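Local coordinates for pseudouridylate synthase RPUSD4, mitochondrial (Homo sapiens, PDB 5UBA), which isomerises uridine to pseudouridine in mitochondrial RNAs, including a position in 16S ribosomal RNA whose modification is needed to assemble a functional mitochondrial ribosome, at residues His253-Leu259 with Asn270-Pro276. Numbering follows the deposited sequence.
Sequences HARQLIL and NLVCKLP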
ATOM      1  N   HIS A 253      -1.242  -2.694   3.659  1.00 12.65           N
ATOM      2  CA  HIS A 253      -2.648  -2.929   3.352  1.00 12.27           C
ATOM      3  C   HIS A 253      -3.400  -1.604   3.144  1.00 12.27           C
ATOM      4  O   HIS A 253      -3.350  -0.715   4.008  1.00 12.31           O
ATOM      5  CB  HIS A 253      -3.270  -3.685   4.512  1.00 12.95           C
ATOM      6  CG  HIS A 253      -4.727  -3.977   4.350  1.00 13.27           C
ATOM      7  ND1 HIS A 253      -5.228  -4.808   3.355  1.00 13.90           N
ATOM      8  CD2 HIS A 253      -5.790  -3.565   5.074  1.00 13.73           C
ATOM      9  CE1 HIS A 253      -6.534  -4.907   3.507  1.00 14.24           C
ATOM     10  NE2 HIS A 253      -6.908  -4.159   4.530  1.00 14.04           N
ATOM     11  N   ALA A 254      -4.115  -1.518   2.015  1.00 11.96           N
ATOM     12  CA  ALA A 254      -5.020  -0.396   1.755  1.00 12.19           C
ATOM     13  C   ALA A 254      -6.300  -0.691   2.538  1.00 12.56           C
ATOM     14  O   ALA A 254      -7.167  -1.480   2.128  1.00 13.27           O
ATOM     15  CB  ALA A 254      -5.280  -0.261   0.260  1.00 12.01           C
ATOM     16  N   ARG A 255      -6.353  -0.102   3.731  1.00 12.89           N
ATOM     17  CA  ARG A 255      -7.381  -0.367   4.714  1.00 14.08           C
ATOM     18  C   ARG A 255      -8.691   0.335   4.445  1.00 14.42           C
ATOM     19  O   ARG A 255      -9.767  -0.222   4.681  1.00 15.15           O
ATOM     20  CB  ARG A 255      -6.853   0.049   6.096  1.00 15.21           C
ATOM     21  CG  ARG A 255      -7.852  -0.035   7.221  1.00 17.35           C
ATOM     22  CD  ARG A 255      -8.235  -1.451   7.504  1.00 19.26           C
ATOM     23  NE  ARG A 255      -8.976  -1.528   8.746  1.00 20.73           N
ATOM     24  CZ  ARG A 255      -9.428  -2.657   9.272  1.00 21.95           C
ATOM     25  NH1 ARG A 255      -9.221  -3.825   8.666  1.00 21.54           N
ATOM     26  NH2 ARG A 255     -10.083  -2.614  10.439  1.00 24.30           N
ATOM     27  N   GLN A 256      -8.619   1.595   4.066  1.00 14.18           N
ATOM     28  CA  GLN A 256      -9.820   2.402   3.955  1.00 15.43           C
ATOM     29  C   GLN A 256      -9.708   3.431   2.837  1.00 15.38           C
ATOM     30  O   GLN A 256      -8.644   4.002   2.630  1.00 14.88           O
ATOM     31  CB  GLN A 256     -10.050   3.118   5.285  1.00 16.68           C
ATOM     32  CG  GLN A 256     -11.230   4.070   5.351  1.00 18.01           C
ATOM     33  CD  GLN A 256     -11.454   4.589   6.752  1.00 20.08           C
ATOM     34  OE1 GLN A 256     -10.489   4.897   7.470  1.00 21.45           O
ATOM     35  NE2 GLN A 256     -12.725   4.687   7.165  1.00 20.68           N
ATOM     36  N   LEU A 257     -10.839   3.706   2.174  1.00 14.87           N
ATOM     37  CA  LEU A 257     -10.985   4.817   1.239  1.00 16.23           C
ATOM     38  C   LEU A 257     -12.259   5.541   1.559  1.00 16.54           C
ATOM     39  O   LEU A 257     -13.293   4.891   1.710  1.00 17.71           O
ATOM     40  CB  LEU A 257     -11.131   4.315  -0.200  1.00 18.01           C
ATOM     41  CG  LEU A 257      -9.940   3.871  -1.000  1.00 19.35           C
ATOM     42  CD1 LEU A 257     -10.385   3.537  -2.417  1.00 21.14           C
ATOM     43  CD2 LEU A 257      -8.842   4.942  -1.034  1.00 19.50           C
ATOM     44  N   ILE A 258     -12.215   6.865   1.654  1.00 16.47           N
ATOM     45  CA  ILE A 258     -13.448   7.639   1.832  1.00 18.93           C
ATOM     46  C   ILE A 258     -13.579   8.501   0.573  1.00 18.98           C
ATOM     47  O   ILE A 258     -12.731   9.360   0.317  1.00 19.39           O
ATOM     48  CB  ILE A 258     -13.466   8.489   3.113  1.00 19.34           C
ATOM     49  CG1 ILE A 258     -13.127   7.626   4.346  1.00 20.35           C
ATOM     50  CG2 ILE A 258     -14.840   9.159   3.264  1.00 19.79           C
ATOM     51  CD1 ILE A 258     -12.982   8.432   5.624  1.00 22.48           C
ATOM     52  N   LEU A 259     -14.614   8.215  -0.220  1.00 21.61           N
ATOM     53  CA  LEU A 259     -14.865   8.894  -1.492  1.00 23.24           C
ATOM     54  C   LEU A 259     -15.990   9.899  -1.256  1.00 24.24           C
ATOM     55  O   LEU A 259     -16.997   9.553  -0.646  1.00 25.05           O
ATOM     56  CB  LEU A 259     -15.356   7.914  -2.562  1.00 25.10           C
ATOM     57  CG  LEU A 259     -14.422   6.894  -3.183  1.00 27.10           C
ATOM     58  CD1 LEU A 259     -15.226   5.915  -4.040  1.00 28.62           C
ATOM     59  CD2 LEU A 259     -13.415   7.606  -4.056  1.00 28.12           C
ATOM     60  N   ASN A 270     -17.619   5.183   2.430  1.00 20.20           N
ATOM     61  CA  ASN A 270     -16.560   4.897   3.387  1.00 19.22           C
ATOM     62  C   ASN A 270     -16.290   3.404   3.328  1.00 18.34           C
ATOM     63  O   ASN A 270     -17.030   2.601   3.891  1.00 20.25           O
ATOM     64  CB  ASN A 270     -17.019   5.348   4.775  1.00 19.71           C
ATOM     65  CG  ASN A 270     -15.939   5.211   5.831  1.00 21.67           C
ATOM     66  OD1 ASN A 270     -15.145   4.266   5.820  1.00 21.36           O
ATOM     67  ND2 ASN A 270     -15.926   6.157   6.785  1.00 23.92           N
ATOM     68  N   LEU A 271     -15.224   3.038   2.618  1.00 17.85           N
ATOM     69  CA  LEU A 271     -14.928   1.646   2.261  1.00 17.21           C
ATOM     70  C   LEU A 271     -13.811   1.143   3.139  1.00 16.91           C
ATOM     71  O   LEU A 271     -12.760   1.801   3.238  1.00 16.01           O
ATOM     72  CB  LEU A 271     -14.483   1.579   0.795  1.00 16.99           C
ATOM     73  CG  LEU A 271     -15.521   2.086  -0.219  1.00 17.40           C
ATOM     74  CD1 LEU A 271     -14.897   2.428  -1.546  1.00 17.74           C
ATOM     75  CD2 LEU A 271     -16.645   1.092  -0.473  1.00 17.91           C
ATOM     76  N   VAL A 272     -14.005   0.007   3.805  0.50 16.55           N
ATOM     77  CA  VAL A 272     -12.970  -0.562   4.669  0.50 16.71           C
ATOM     78  C   VAL A 272     -12.817  -2.043   4.364  0.50 16.79           C
ATOM     79  O   VAL A 272     -13.830  -2.728   4.179  0.50 17.35           O
ATOM     80  CB  VAL A 272     -13.291  -0.341   6.159  0.50 17.23           C
ATOM     81  CG1 VAL A 272     -12.284  -1.061   7.066  0.50 17.36           C
ATOM     82  CG2 VAL A 272     -13.331   1.151   6.470  0.50 18.01           C
ATOM     83  N   CYS A 273     -11.564  -2.523   4.340  1.00 15.49           N
ATOM     84  CA  CYS A 273     -11.207  -3.905   3.998  1.00 15.77           C
ATOM     85  C   CYS A 273     -10.503  -4.586   5.164  1.00 16.20           C
ATOM     86  O   CYS A 273      -9.528  -4.055   5.715  1.00 15.49           O
ATOM     87  CB  CYS A 273     -10.279  -3.939   2.763  1.00 15.79           C
ATOM     88  SG  CYS A 273     -10.024  -5.582   2.104  1.00 17.05           S
ATOM     89  N   LYS A 274     -10.965  -5.797   5.498  1.00 17.14           N
ATOM     90  CA  LYS A 274     -10.269  -6.642   6.462  1.00 17.05           C
ATOM     91  C   LYS A 274      -8.808  -6.831   6.101  1.00 16.93           C
ATOM     92  O   LYS A 274      -8.423  -6.878   4.925  1.00 15.86           O
ATOM     93  CB  LYS A 274     -10.916  -8.048   6.535  1.00 19.63           C
ATOM     94  CG  LYS A 274     -10.743  -8.895   5.291  1.00 21.70           C
ATOM     95  CD  LYS A 274     -11.442 -10.250   5.369  1.00 23.62           C
ATOM     96  CE  LYS A 274     -11.310 -11.017   4.060  1.00 25.80           C
ATOM     97  NZ  LYS A 274      -9.896 -11.267   3.660  1.00 29.84           N
ATOM     98  N   LEU A 275      -7.987  -7.039   7.134  1.00 17.82           N
ATOM     99  CA  LEU A 275      -6.602  -7.367   6.902  1.00 17.09           C
ATOM    100  C   LEU A 275      -6.476  -8.777   6.343  1.00 17.02           C
ATOM    101  O   LEU A 275      -7.296  -9.657   6.698  1.00 19.76           O
ATOM    102  CB  LEU A 275      -5.810  -7.320   8.210  1.00 17.28           C
ATOM    103  CG  LEU A 275      -5.531  -5.956   8.826  1.00 17.40           C
ATOM    104  CD1 LEU A 275      -5.049  -6.109  10.267  1.00 18.17           C
ATOM    105  CD2 LEU A 275      -4.532  -5.195   7.986  1.00 17.44           C
ATOM    106  N   PRO A 276      -5.461  -9.021   5.517  1.00 17.05           N
ATOM    107  CA  PRO A 276      -5.208 -10.402   5.066  1.00 17.75           C
ATOM    108  C   PRO A 276      -4.792 -11.290   6.229  1.00 18.45           C
ATOM    109  O   PRO A 276      -4.208 -10.815   7.198  1.00 17.22           O
ATOM    110  CB  PRO A 276      -4.068 -10.275   4.058  1.00 18.89           C
ATOM    111  CG  PRO A 276      -3.752  -8.833   3.930  1.00 18.75           C
ATOM    112  CD  PRO A 276      -4.506  -8.054   4.945  1.00 17.60           C
TER
HETATM  113  O   HOH W   1     -14.266   6.363   9.324  1.00 37.63           O
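With CG trans to its own backbone N (chi1 179°), His253 swings its imidazole toward the chain of Cys273-Pro276, while Arg255, bent at chi2 (67°), brings its guanidinium edge-on to the Lys274-Leu275 backbone. Both reach the carbonyl of Cys273. His253 NE2 donates to Cys273 O at 2.9 Å, nearly straight and in the ring plane, yet it meets the oxygen from above the carbonyl plane; Arg255 NH1 adds a weak, bent bond to Cys273 O at 3.0 Å. The other ring nitrogen of His253, ND1, bonds to Thr87 OG1, so the imidazole is gripped at both nitrogens. Leu275 CA and Pro276 CD lie over one ring face as CH-pi contacts, the latter 4.1 Å from the His253 centroid, and Leu275 CD2 packs against His253 CD2. In one of its two conformers Val272 places CG1 over a face of the Arg255 guanidinium, which also makes a cation-pi contact with Trp116. The contact belongs to the antiparallel hairpin of strands 252-259 and 269-272 in the mixed sheet of this RluA-family catalytic domain, where strand 252-259 also pairs with strand 112-120; Cys273-Pro276 lead on into helix 277-285. Leu257 and Leu271 are its hydrogen-bonded pair, with Leu271 N to Leu257 O at 2.8 Å; just past the strand, Cys273 N bonds to Arg255 O. On the other side of strand 252-259, Arg255 and Gln256 together oppose Lys114 in a classic beta bulge. Gln256, Ile258, Asn270 and Val272 share one face of the hairpin, where the extended Gln256 sends NE2 to Asn270 OD1 at 2.8 Å, the two amide planes turned 47° apart. A water accepts from both Gln256 NE2 and Asn270 ND2, closing a small polar ring beside Ile258 CD1. The opposite face carries Leu257 and Leu271, buried against Val91 of strand 89-93.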